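Local atomic coordinates of protein DUF199/WhiA (PDB entry 3HYI), a protein that probably takes part in cell division and chromosome segregation, binding DNA with a helix-turn-helix domain joined to a degenerate LAGLIDADG homing endonuclease domain. Residues S113-L118 with A145-S150; D153-N158 with I178-E183. All blocks are in the same frame, centred on the assembly; numbering follows the deposited sequence.

Contact 1 of 2, residues S113-L118 with A145-S150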
ATOM      1  N   SER A 113      10.324  -5.475  22.778  1.00 21.44           N
ATOM      2  CA  SER A 113      10.490  -6.922  22.789  1.00 21.37           C
ATOM      3  C   SER A 113       9.143  -7.645  22.805  1.00 21.27           C
ATOM      4  O   SER A 113       8.973  -8.656  22.128  1.00 21.11           O
ATOM      5  CB  SER A 113      11.326  -7.346  23.997  1.00 21.41           C
ATOM      6  OG  SER A 113      12.651  -6.855  23.885  1.00 21.94           O
ATOM      7  N   PHE A 114       8.197  -7.118  23.579  1.00 21.17           N
ATOM      8  CA  PHE A 114       6.825  -7.628  23.612  1.00 21.10           C
ATOM      9  C   PHE A 114       6.175  -7.519  22.234  1.00 21.22           C
ATOM     10  O   PHE A 114       5.530  -8.461  21.775  1.00 21.55           O
ATOM     11  CB  PHE A 114       6.011  -6.856  24.656  1.00 21.02           C
ATOM     12  CG  PHE A 114       4.590  -7.334  24.816  1.00 20.73           C
ATOM     13  CD1 PHE A 114       4.317  -8.578  25.374  1.00 20.62           C
ATOM     14  CD2 PHE A 114       3.526  -6.523  24.441  1.00 20.30           C
ATOM     15  CE1 PHE A 114       3.006  -9.013  25.537  1.00 20.44           C
ATOM     16  CE2 PHE A 114       2.215  -6.952  24.602  1.00 20.47           C
ATOM     17  CZ  PHE A 114       1.956  -8.202  25.153  1.00 20.17           C
ATOM     18  N   LEU A 115       6.356  -6.372  21.582  1.00 21.18           N
ATOM     19  CA  LEU A 115       5.850  -6.159  20.222  1.00 21.17           C
ATOM     20  C   LEU A 115       6.433  -7.155  19.225  1.00 21.10           C
ATOM     21  O   LEU A 115       5.713  -7.670  18.368  1.00 21.00           O
ATOM     22  CB  LEU A 115       6.159  -4.738  19.733  1.00 21.18           C
ATOM     23  CG  LEU A 115       5.237  -3.610  20.188  1.00 21.24           C
ATOM     24  CD1 LEU A 115       5.751  -2.297  19.620  1.00 21.75           C
ATOM     25  CD2 LEU A 115       3.797  -3.861  19.758  1.00 20.98           C
ATOM     26  N   ARG A 116       7.737  -7.404  19.329  1.00 21.01           N
ATOM     27  CA  ARG A 116       8.410  -8.364  18.459  1.00 21.05           C
ATOM     28  C   ARG A 116       7.805  -9.760  18.620  1.00 20.94           C
ATOM     29  O   ARG A 116       7.553 -10.448  17.635  1.00 20.99           O
ATOM     30  CB  ARG A 116       9.915  -8.393  18.745  1.00 21.13           C
ATOM     31  CG  ARG A 116      10.702  -9.307  17.814  1.00 21.61           C
ATOM     32  CD  ARG A 116      12.188  -8.980  17.804  1.00 22.76           C
ATOM     33  NE  ARG A 116      12.760  -8.999  19.148  1.00 24.19           N
ATOM     34  CZ  ARG A 116      13.171  -7.936  19.839  1.00 24.66           C
ATOM     35  NH1 ARG A 116      13.119  -6.706  19.337  1.00 25.45           N
ATOM     36  NH2 ARG A 116      13.652  -8.114  21.060  1.00 25.08           N
ATOM     37  N   GLY A 117       7.570 -10.166  19.866  1.00 20.77           N
ATOM     38  CA  GLY A 117       6.916 -11.437  20.159  1.00 20.66           C
ATOM     39  C   GLY A 117       5.502 -11.513  19.610  1.00 20.51           C
ATOM     40  O   GLY A 117       5.123 -12.514  19.001  1.00 20.43           O
ATOM     41  N   LEU A 118       4.723 -10.455  19.834  1.00 20.41           N
ATOM     42  CA  LEU A 118       3.351 -10.364  19.315  1.00 20.26           C
ATOM     43  C   LEU A 118       3.300 -10.500  17.795  1.00 20.26           C
ATOM     44  O   LEU A 118       2.451 -11.208  17.253  1.00 20.19           O
ATOM     45  CB  LEU A 118       2.705  -9.032  19.715  1.00 20.15           C
ATOM     46  CG  LEU A 118       2.188  -8.868  21.146  1.00 20.11           C
ATOM     47  CD1 LEU A 118       1.583  -7.480  21.323  1.00 19.44           C
ATOM     48  CD2 LEU A 118       1.163  -9.947  21.494  1.00 20.27           C
ATOM     49  N   ALA A 145      -5.707  -3.086  23.746  1.00 27.07           N
ATOM     50  CA  ALA A 145      -5.899  -1.666  24.041  1.00 26.88           C
ATOM     51  C   ALA A 145      -4.629  -1.049  24.628  1.00 26.66           C
ATOM     52  O   ALA A 145      -4.205   0.029  24.210  1.00 26.55           O
ATOM     53  CB  ALA A 145      -7.070  -1.475  24.996  1.00 26.86           C
ATOM     54  N   LEU A 146      -4.029  -1.742  25.594  1.00 26.41           N
ATOM     55  CA  LEU A 146      -2.772  -1.306  26.212  1.00 26.18           C
ATOM     56  C   LEU A 146      -1.627  -1.245  25.196  1.00 25.94           C
ATOM     57  O   LEU A 146      -0.828  -0.308  25.209  1.00 25.92           O
ATOM     58  CB  LEU A 146      -2.395  -2.234  27.369  1.00 26.21           C
ATOM     59  CG  LEU A 146      -3.378  -2.258  28.543  1.00 26.17           C
ATOM     60  N   THR A 147      -1.557  -2.245  24.318  1.00 25.62           N
ATOM     61  CA  THR A 147      -0.568  -2.263  23.237  1.00 25.39           C
ATOM     62  C   THR A 147      -0.749  -1.077  22.292  1.00 25.26           C
ATOM     63  O   THR A 147       0.227  -0.442  21.892  1.00 25.23           O
ATOM     64  CB  THR A 147      -0.649  -3.573  22.416  1.00 25.30           C
ATOM     65  OG1 THR A 147      -0.344  -4.691  23.260  1.00 25.06           O
ATOM     66  CG2 THR A 147       0.328  -3.542  21.247  1.00 24.83           C
ATOM     67  N   ARG A 148      -2.000  -0.790  21.943  1.00 25.21           N
ATOM     68  CA  ARG A 148      -2.334   0.337  21.069  1.00 25.24           C
ATOM     69  C   ARG A 148      -1.984   1.688  21.701  1.00 25.15           C
ATOM     70  O   ARG A 148      -1.563   2.612  21.004  1.00 25.12           O
ATOM     71  CB  ARG A 148      -3.824   0.308  20.715  1.00 25.24           C
ATOM     72  CG  ARG A 148      -4.248   1.382  19.722  1.00 25.38           C
ATOM     73  N   LYS A 149      -2.166   1.795  23.015  1.00 25.06           N
ATOM     74  CA  LYS A 149      -1.838   3.019  23.747  1.00 25.06           C
ATOM     75  C   LYS A 149      -0.327   3.243  23.826  1.00 24.97           C
ATOM     76  O   LYS A 149       0.144   4.370  23.667  1.00 24.96           O
ATOM     77  CB  LYS A 149      -2.424   2.972  25.160  1.00 25.06           C
ATOM     78  CG  LYS A 149      -2.309   4.284  25.924  1.00 25.18           C
ATOM     79  N   SER A 150       0.424   2.170  24.066  1.00 24.86           N
ATOM     80  CA  SER A 150       1.885   2.250  24.167  1.00 24.72           C
ATOM     81  C   SER A 150       2.536   2.532  22.813  1.00 24.78           C
ATOM     82  O   SER A 150       3.558   3.212  22.746  1.00 24.71           O
ATOM     83  CB  SER A 150       2.460   0.974  24.784  1.00 24.63           C
ATOM     84  OG  SER A 150       2.228   0.937  26.180  1.00 24.31           O
TER

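Contact 2 of 2, residues D153-N158 with I178-E183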
ATOM      1  N   ASP A 153       2.048   6.342  22.680  1.00 25.78           N
ATOM      2  CA  ASP A 153       2.875   7.049  23.663  1.00 25.95           C
ATOM      3  C   ASP A 153       4.361   7.021  23.304  1.00 26.12           C
ATOM      4  O   ASP A 153       5.026   8.058  23.315  1.00 26.15           O
ATOM      5  CB  ASP A 153       2.687   6.451  25.064  1.00 25.99           C
ATOM      6  CG  ASP A 153       1.285   6.668  25.621  1.00 26.16           C
ATOM      7  OD1 ASP A 153       0.842   5.839  26.445  1.00 26.49           O
ATOM      8  OD2 ASP A 153       0.624   7.659  25.241  1.00 26.08           O
ATOM      9  N   PHE A 154       4.870   5.835  22.979  1.00 26.32           N
ATOM     10  CA  PHE A 154       6.300   5.646  22.724  1.00 26.51           C
ATOM     11  C   PHE A 154       6.736   6.051  21.317  1.00 26.84           C
ATOM     12  O   PHE A 154       7.781   6.676  21.153  1.00 26.91           O
ATOM     13  CB  PHE A 154       6.709   4.188  22.965  1.00 26.37           C
ATOM     14  CG  PHE A 154       6.670   3.768  24.415  1.00 26.18           C
ATOM     15  CD1 PHE A 154       7.366   4.480  25.383  1.00 25.86           C
ATOM     16  CD2 PHE A 154       5.965   2.635  24.804  1.00 25.87           C
ATOM     17  CE1 PHE A 154       7.341   4.085  26.714  1.00 25.66           C
ATOM     18  CE2 PHE A 154       5.941   2.233  26.134  1.00 25.81           C
ATOM     19  CZ  PHE A 154       6.628   2.961  27.089  1.00 25.50           C
ATOM     20  N   PHE A 155       5.950   5.684  20.309  1.00 27.32           N
ATOM     21  CA  PHE A 155       6.364   5.835  18.910  1.00 27.65           C
ATOM     22  C   PHE A 155       5.458   6.737  18.065  1.00 28.06           C
ATOM     23  O   PHE A 155       5.690   6.886  16.864  1.00 28.13           O
ATOM     24  CB  PHE A 155       6.460   4.453  18.259  1.00 27.63           C
ATOM     25  CG  PHE A 155       7.460   3.545  18.917  1.00 27.75           C
ATOM     26  CD1 PHE A 155       8.816   3.682  18.653  1.00 27.72           C
ATOM     27  CD2 PHE A 155       7.049   2.555  19.803  1.00 27.70           C
ATOM     28  CE1 PHE A 155       9.747   2.851  19.258  1.00 27.79           C
ATOM     29  CE2 PHE A 155       7.977   1.719  20.415  1.00 27.66           C
ATOM     30  CZ  PHE A 155       9.326   1.868  20.142  1.00 27.68           C
ATOM     31  N   ASN A 156       4.442   7.338  18.683  1.00 28.51           N
ATOM     32  CA  ASN A 156       3.446   8.141  17.960  1.00 28.94           C
ATOM     33  C   ASN A 156       2.816   7.368  16.793  1.00 29.23           C
ATOM     34  O   ASN A 156       2.510   7.940  15.745  1.00 29.29           O
ATOM     35  CB  ASN A 156       4.068   9.456  17.470  1.00 28.97           C
ATOM     36  CG  ASN A 156       3.025  10.482  17.056  1.00 29.15           C
ATOM     37  OD1 ASN A 156       2.127  10.820  17.827  1.00 29.61           O
ATOM     38  ND2 ASN A 156       3.146  10.988  15.834  1.00 29.26           N
ATOM     39  N   ILE A 157       2.629   6.063  16.986  1.00 29.58           N
ATOM     40  CA  ILE A 157       2.018   5.206  15.974  1.00 29.82           C
ATOM     41  C   ILE A 157       0.522   5.112  16.245  1.00 30.10           C
ATOM     42  O   ILE A 157       0.105   4.699  17.329  1.00 30.12           O
ATOM     43  CB  ILE A 157       2.645   3.790  15.967  1.00 29.77           C
ATOM     44  CG1 ILE A 157       4.034   3.830  15.323  1.00 29.78           C
ATOM     45  CG2 ILE A 157       1.767   2.805  15.201  1.00 29.91           C
ATOM     46  CD1 ILE A 157       4.800   2.517  15.416  1.00 29.18           C
ATOM     47  N   ASN A 158      -0.277   5.516  15.260  1.00 30.38           N
ATOM     48  CA  ASN A 158      -1.726   5.387  15.328  1.00 30.56           C
ATOM     49  C   ASN A 158      -2.145   4.048  14.743  1.00 30.82           C
ATOM     50  O   ASN A 158      -1.789   3.721  13.611  1.00 30.93           O
ATOM     51  CB  ASN A 158      -2.409   6.525  14.566  1.00 30.53           C
ATOM     52  CG  ASN A 158      -2.160   7.878  15.199  1.00 30.37           C
ATOM     53  OD1 ASN A 158      -2.563   8.128  16.336  1.00 29.86           O
ATOM     54  ND2 ASN A 158      -1.491   8.759  14.465  1.00 30.12           N
ATOM     55  N   ILE A 178       4.398   2.015   9.857  1.00 25.91           N
ATOM     56  CA  ILE A 178       4.831   0.634   9.634  1.00 25.52           C
ATOM     57  C   ILE A 178       6.358   0.516   9.658  1.00 25.34           C
ATOM     58  O   ILE A 178       6.904  -0.400  10.273  1.00 25.37           O
ATOM     59  CB  ILE A 178       4.280   0.086   8.293  1.00 25.57           C
ATOM     60  CG1 ILE A 178       2.785  -0.226   8.422  1.00 25.27           C
ATOM     61  CG2 ILE A 178       5.029  -1.166   7.865  1.00 25.33           C
ATOM     62  CD1 ILE A 178       2.111  -0.528   7.104  1.00 24.91           C
ATOM     63  N   LEU A 179       7.039   1.446   8.995  1.00 25.03           N
ATOM     64  CA  LEU A 179       8.503   1.461   8.975  1.00 24.76           C
ATOM     65  C   LEU A 179       9.094   1.709  10.364  1.00 24.52           C
ATOM     66  O   LEU A 179      10.094   1.088  10.734  1.00 24.42           O
ATOM     67  CB  LEU A 179       9.020   2.512   7.982  1.00 24.71           C
ATOM     68  CG  LEU A 179       8.837   2.144   6.507  1.00 24.66           C
ATOM     69  CD1 LEU A 179       9.106   3.340   5.608  1.00 23.89           C
ATOM     70  CD2 LEU A 179       9.736   0.967   6.133  1.00 24.45           C
ATOM     71  N   VAL A 180       8.477   2.616  11.121  1.00 24.21           N
ATOM     72  CA  VAL A 180       8.884   2.891  12.501  1.00 24.01           C
ATOM     73  C   VAL A 180       8.739   1.635  13.355  1.00 24.01           C
ATOM     74  O   VAL A 180       9.638   1.280  14.118  1.00 23.96           O
ATOM     75  CB  VAL A 180       8.033   4.017  13.137  1.00 23.95           C
ATOM     76  CG1 VAL A 180       8.412   4.212  14.598  1.00 23.84           C
ATOM     77  CG2 VAL A 180       8.196   5.321  12.363  1.00 23.61           C
ATOM     78  N   PHE A 181       7.589   0.979  13.213  1.00 23.95           N
ATOM     79  CA  PHE A 181       7.295  -0.262  13.916  1.00 23.93           C
ATOM     80  C   PHE A 181       8.330  -1.332  13.593  1.00 23.79           C
ATOM     81  O   PHE A 181       8.905  -1.947  14.497  1.00 23.82           O
ATOM     82  CB  PHE A 181       5.897  -0.758  13.528  1.00 24.00           C
ATOM     83  CG  PHE A 181       5.466  -1.999  14.254  1.00 24.15           C
ATOM     84  CD1 PHE A 181       4.738  -1.911  15.435  1.00 24.29           C
ATOM     85  CD2 PHE A 181       5.780  -3.258  13.754  1.00 24.19           C
ATOM     86  CE1 PHE A 181       4.337  -3.057  16.108  1.00 24.14           C
ATOM     87  CE2 PHE A 181       5.383  -4.409  14.422  1.00 23.80           C
ATOM     88  CZ  PHE A 181       4.658  -4.309  15.599  1.00 23.86           C
ATOM     89  N   LEU A 182       8.569  -1.542  12.302  1.00 23.63           N
ATOM     90  CA  LEU A 182       9.492  -2.581  11.850  1.00 23.58           C
ATOM     91  C   LEU A 182      10.924  -2.321  12.305  1.00 23.49           C
ATOM     92  O   LEU A 182      11.609  -3.240  12.749  1.00 23.46           O
ATOM     93  CB  LEU A 182       9.440  -2.731  10.325  1.00 23.52           C
ATOM     94  CG  LEU A 182       8.146  -3.334   9.763  1.00 23.37           C
ATOM     95  CD1 LEU A 182       8.171  -3.290   8.248  1.00 23.29           C
ATOM     96  CD2 LEU A 182       7.933  -4.759  10.255  1.00 23.11           C
ATOM     97  N   GLU A 183      11.371  -1.072  12.196  1.00 23.52           N
ATOM     98  CA  GLU A 183      12.716  -0.709  12.634  1.00 23.52           C
ATOM     99  C   GLU A 183      12.870  -0.822  14.153  1.00 23.45           C
ATOM    100  O   GLU A 183      13.908  -1.260  14.639  1.00 23.27           O
ATOM    101  CB  GLU A 183      13.084   0.702  12.176  1.00 23.50           C
ATOM    102  CG  GLU A 183      14.536   1.056  12.478  1.00 23.81           C
ATOM    103  CD  GLU A 183      15.031   2.276  11.734  1.00 24.47           C
ATOM    104  OE1 GLU A 183      14.242   2.903  10.991  1.00 25.35           O
ATOM    105  OE2 GLU A 183      16.221   2.614  11.899  1.00 24.82           O
TER

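Contact 1 of 2, residues S113-L118 with A145-S150
Thr-147 faces Phe-114, Leu-115 and Leu-118, joining two helices of the degenerate LAGLIDADG homing endonuclease fold: 108-122, which also packs on helix 25-39, and 141-155. The two segments run strongly inclined, with 125° between their directions. At their closest the axes of the two segments are 11.9 Å apart, so the side chains have to span the gap, and the buried threonine is the one residue of 145-150 that does.

The apolar contacts belong mainly to its methyl. The branch at CB sends the methyl and the hydroxyl apart; with CG2 anti to the backbone N and OG1 beside it (chi1 -62°), the methyl turns to Leu-115 and the hydroxyl to the Phe-114 edge. Thr-147 CG2 lies 3.8 Å from Leu-115 CD2, the two side chains passing in opposite directions. Leu-118 comes from the other helix tip to tip with the threonine and touches both arms, its CD1 4.1 Å from Thr-147 CG2 and 3.9 Å from Thr-147 OG1.

The aromatic contact uses a ring edge. Thr-147 OG1 sits in the plane of the Phe-114 ring, while one face of that ring is covered toward its rim by Leu-118 CG. Phe-105 adds an edge-to-face partner to Phe-114 and also touches Thr-147.

The polar need of the hydroxyl is met within its own helix, by a hydrogen bond with Thr-143 O, which leaves a buried oxygen satisfied amid carbon. Cutting the side chain back to an alanine here is likely to open a gap beside Leu-115 and Leu-118 and strip the Phe-114 edge of the hydroxyl. At that edge, Phe-114 CE2 approaches Thr-147 OG1 to 3.7 Å.

Contact 2 of 2, residues D153-N158 with I178-E183
The Phe-155 ring meets Val-180 obliquely and the Phe-181 ring receives Ile-157 at its edge; across this contact neither ring is stacked on by a flat partner. Phe-155 CD1 is 4.1 Å from Val-180 CG1, the two side chains crossing at a slant. At the other ring, Ile-157 CD1 lies near the plane of Phe-181, and these side chains cross at about a right angle.

Within the LAGLIDADG-like fold, these residues join the C-terminal end of helix 141-155 and the turn after it to helix 175-184, with the strands 160-163 and 168-172 lying between them in the chain. Asn-156 ends the helical run with a positive phi of 53°. The chain then turns so that Ile-157, two residues past Phe-155, also faces helix 175-184. A backbone hydrogen bond of Ile-157 with Leu-151 ties the turn back to its helix, and Asn-158 N is hydrogen-bonded to Asp-177 OD2.

Val-180 is the shared surface: its CG1 serves Phe-155 and, also at 4.1 Å, Ile-157 CD1. Phe-155 is further flanked by Val-108 and Val-112 of helix 108-122, whereas the buried Phe-181 side chain packs against Leu-134, Ile-136 and Ile-172 of the sheet.

The isoleucine reaches the helix through an extended end, CD1 being anti to CA (chi2 173°). That methyl comes down on the start of the phenylalanine side chain as well as its backbone: Ile-157 CD1 lies 3.9 Å from both Phe-181 CB and Phe-181 N.

How the contacts relate
Contact 1 closes before contact 2 opens, and helix 141-155 serves both: its middle packs on helix 108-122, and its end and the following turn on helix 175-184. The centres are about 11 Å apart. The contacts meet directly where Leu-115 CD2 of contact 1 lies 3.8 Å from Phe-181 CE1 of contact 2, so they are packed against each other where the three helices meet. Strand 168-172 of the four-stranded antiparallel sheet meets both, through Leu-170 at contact 1 and Ile-172 at contact 2, and its neighbour 134-138 meets contact 2. Together the two contacts knit the helices of one LAGLIDADG-like region onto its sheet, well apart from the C-terminal helix-turn-helix domain.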